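Local coordinates for protein DNA polymerase III subunit delta (Bacillus subtilis, PDB 3ZH9) that serves in the complex that loads the sliding beta ring onto primed DNA, probably as the wrench that opens the ring, at residues A[83-88]-A[95-100]. Sequence-based numbering, arbitrary orientation.
Sequences PYFLTG and IEHNVS
Tyr-84 OH donates a hydrogen bond to Ile-95 O at 2.8 Å, and the C=O...O angle of 123°, in the carbonyl plane, places the phenol on a lone pair of that oxygen. The imidazole of His-97 brings its edge to the same hydroxyl, with NE2 of His-97 3.0 Å from Tyr-84 OH; NE2 also hydrogen-bonds Leu-54 O. His-97 lies obliquely to Phe-85 too (ring planes at 59°), CD2 of His-97 being 3.6 Å from CE2 of Phe-85, and the three rings form an aromatic cluster. Val-99 CG2 sits over one face of the Phe-85 ring, 3.8 Å from its centroid and 22° off the normal, a CH-pi contact, while Pro-83 CA covers the opposite face. Phe-85 holds CG between its backbone N and carbonyl carbon, which puts the ring between these two groups, and the 3-10 turn is closed by Thr-87, whose N and OG1 both bond to Tyr-84 O. At the surface of a domain of the P-loop NTPase clan, the contact joins two parts of the connection from strand 76-81 of the parallel sheet to helix 99-107, which has Asn-98 at its N-cap position, with Leu-130 of helix 129-137 touching Phe-85 and Val-99.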
ATOM      1  N   PRO A  83       7.012   3.857 -16.918  1.00 46.33           N
ATOM      2  CA  PRO A  83       7.773   3.314 -18.048  1.00 48.33           C
ATOM      3  C   PRO A  83       7.400   1.852 -18.299  1.00 47.23           C
ATOM      4  O   PRO A  83       8.198   0.958 -18.017  1.00 42.54           O
ATOM      5  CB  PRO A  83       9.231   3.442 -17.579  1.00 42.30           C
ATOM      6  CG  PRO A  83       9.150   3.404 -16.100  1.00 40.92           C
ATOM      7  CD  PRO A  83       7.855   4.071 -15.729  1.00 47.29           C
ATOM      8  N   TYR A  84       6.198   1.630 -18.829  1.00 42.82           N
ATOM      9  CA  TYR A  84       5.662   0.287 -19.057  1.00 46.35           C
ATOM     10  C   TYR A  84       6.548  -0.539 -19.980  1.00 53.43           C
ATOM     11  O   TYR A  84       6.539  -1.765 -19.926  1.00 52.81           O
ATOM     12  CB  TYR A  84       4.233   0.351 -19.620  1.00 47.65           C
ATOM     13  CG  TYR A  84       4.054   1.355 -20.735  1.00 51.33           C
ATOM     14  CD1 TYR A  84       4.350   1.024 -22.058  1.00 57.63           C
ATOM     15  CD2 TYR A  84       3.604   2.646 -20.466  1.00 50.81           C
ATOM     16  CE1 TYR A  84       4.197   1.962 -23.084  1.00 60.66           C
ATOM     17  CE2 TYR A  84       3.451   3.585 -21.479  1.00 53.74           C
ATOM     18  CZ  TYR A  84       3.743   3.237 -22.781  1.00 60.57           C
ATOM     19  OH  TYR A  84       3.583   4.175 -23.776  1.00 71.11           O
ATOM     20  N   PHE A  85       7.309   0.140 -20.828  1.00 48.78           N
ATOM     21  CA  PHE A  85       8.219  -0.537 -21.739  1.00 52.82           C
ATOM     22  C   PHE A  85       9.395  -1.187 -21.002  1.00 56.95           C
ATOM     23  O   PHE A  85      10.217  -1.853 -21.622  1.00 61.43           O
ATOM     24  CB  PHE A  85       8.726   0.447 -22.794  1.00 46.31           C
ATOM     25  CG  PHE A  85       9.132   1.779 -22.225  1.00 51.38           C
ATOM     26  CD1 PHE A  85      10.357   1.933 -21.596  1.00 43.76           C
ATOM     27  CD2 PHE A  85       8.278   2.870 -22.300  1.00 46.40           C
ATOM     28  CE1 PHE A  85      10.726   3.152 -21.058  1.00 46.18           C
ATOM     29  CE2 PHE A  85       8.642   4.085 -21.764  1.00 41.66           C
ATOM     30  CZ  PHE A  85       9.872   4.229 -21.148  1.00 43.75           C
ATOM     31  N   LEU A  86       9.477  -0.981 -19.689  1.00 53.73           N
ATOM     32  CA  LEU A  86      10.463  -1.675 -18.857  1.00 56.95           C
ATOM     33  C   LEU A  86       9.979  -3.075 -18.463  1.00 59.81           C
ATOM     34  O   LEU A  86      10.769  -3.911 -18.018  1.00 53.35           O
ATOM     35  CB  LEU A  86      10.804  -0.861 -17.605  1.00 49.64           C
ATOM     36  CG  LEU A  86      11.612   0.413 -17.856  1.00 51.76           C
ATOM     37  CD1 LEU A  86      11.909   1.154 -16.551  1.00 44.84           C
ATOM     38  CD2 LEU A  86      12.894   0.074 -18.600  1.00 52.25           C
ATOM     39  N   THR A  87       8.677  -3.313 -18.628  1.00 60.71           N
ATOM     40  CA  THR A  87       8.068  -4.624 -18.397  1.00 67.02           C
ATOM     41  C   THR A  87       7.949  -5.402 -19.705  1.00 75.55           C
ATOM     42  O   THR A  87       8.458  -4.974 -20.739  1.00 72.28           O
ATOM     43  CB  THR A  87       6.647  -4.499 -17.809  1.00 63.60           C
ATOM     44  OG1 THR A  87       5.751  -4.014 -18.818  1.00 69.23           O
ATOM     45  CG2 THR A  87       6.634  -3.555 -16.629  1.00 55.01           C
ATOM     46  N   GLY A  88       7.259  -6.538 -19.661  1.00 89.00           N
ATOM     47  CA  GLY A  88       7.047  -7.345 -20.852  1.00 96.37           C
ATOM     48  C   GLY A  88       5.620  -7.326 -21.371  1.00103.73           C
ATOM     49  O   GLY A  88       5.209  -8.229 -22.095  1.00108.13           O
ATOM     50  N   ILE A  95       1.491   4.717 -26.352  1.00 79.63           N
ATOM     51  CA  ILE A  95       2.501   5.515 -27.057  1.00 82.00           C
ATOM     52  C   ILE A  95       3.803   4.752 -27.326  1.00 83.77           C
ATOM     53  O   ILE A  95       4.304   4.031 -26.460  1.00 79.76           O
ATOM     54  CB  ILE A  95       2.875   6.789 -26.245  1.00 70.65           C
ATOM     55  CG1 ILE A  95       1.624   7.602 -25.896  1.00 68.75           C
ATOM     56  CG2 ILE A  95       3.892   7.646 -27.002  1.00 66.13           C
ATOM     57  CD1 ILE A  95       1.915   8.886 -25.143  1.00 62.07           C
ATOM     58  N   GLU A  96       4.353   4.928 -28.522  1.00 86.11           N
ATOM     59  CA  GLU A  96       5.633   4.325 -28.874  1.00 86.40           C
ATOM     60  C   GLU A  96       6.763   5.308 -28.593  1.00 88.25           C
ATOM     61  O   GLU A  96       7.111   6.126 -29.444  1.00 95.02           O
ATOM     62  CB  GLU A  96       5.645   3.905 -30.347  1.00 92.66           C
ATOM     63  N   HIS A  97       7.336   5.213 -27.397  1.00 86.85           N
ATOM     64  CA  HIS A  97       8.311   6.189 -26.914  1.00 80.61           C
ATOM     65  C   HIS A  97       9.691   6.077 -27.553  1.00 85.02           C
ATOM     66  O   HIS A  97       9.969   5.152 -28.313  1.00 87.46           O
ATOM     67  CB  HIS A  97       8.459   6.079 -25.396  1.00 68.07           C
ATOM     68  CG  HIS A  97       7.230   6.474 -24.638  1.00 58.58           C
ATOM     69  ND1 HIS A  97       6.865   7.789 -24.444  1.00 50.94           N
ATOM     70  CD2 HIS A  97       6.287   5.726 -24.016  1.00 56.36           C
ATOM     71  CE1 HIS A  97       5.748   7.834 -23.741  1.00 54.97           C
ATOM     72  NE2 HIS A  97       5.378   6.595 -23.464  1.00 54.06           N
ATOM     73  N   ASN A  98      10.526   7.066 -27.257  1.00 82.49           N
ATOM     74  CA  ASN A  98      11.922   7.108 -27.656  1.00 75.53           C
ATOM     75  C   ASN A  98      12.829   6.560 -26.563  1.00 71.28           C
ATOM     76  O   ASN A  98      13.533   7.322 -25.916  1.00 66.61           O
ATOM     77  CB  ASN A  98      12.316   8.545 -27.960  1.00 84.65           C
ATOM     78  CG  ASN A  98      13.681   8.651 -28.584  1.00 86.47           C
ATOM     79  OD1 ASN A  98      14.254   7.660 -29.021  1.00 87.21           O
ATOM     80  ND2 ASN A  98      14.204   9.860 -28.640  1.00 85.14           N
ATOM     81  N   VAL A  99      12.824   5.254 -26.357  1.00 69.14           N
ATOM     82  CA  VAL A  99      13.605   4.648 -25.290  1.00 68.04           C
ATOM     83  C   VAL A  99      15.103   4.923 -25.434  1.00 62.50           C
ATOM     84  O   VAL A  99      15.782   5.173 -24.446  1.00 64.43           O
ATOM     85  CB  VAL A  99      13.335   3.137 -25.202  1.00 67.79           C
ATOM     86  CG1 VAL A  99      14.412   2.441 -24.400  1.00 69.96           C
ATOM     87  CG2 VAL A  99      11.964   2.896 -24.601  1.00 66.74           C
ATOM     88  N   SER A 100      15.608   4.902 -26.664  1.00 64.69           N
ATOM     89  CA  SER A 100      17.046   5.081 -26.903  1.00 67.55           C
ATOM     90  C   SER A 100      17.590   6.420 -26.382  1.00 60.45           C
ATOM     91  O   SER A 100      18.721   6.501 -25.908  1.00 62.44           O
ATOM     92  CB  SER A 100      17.374   4.914 -28.392  1.00 73.40           C
ATOM     93  OG  SER A 100      16.749   5.919 -29.175  1.00 75.17           O
TER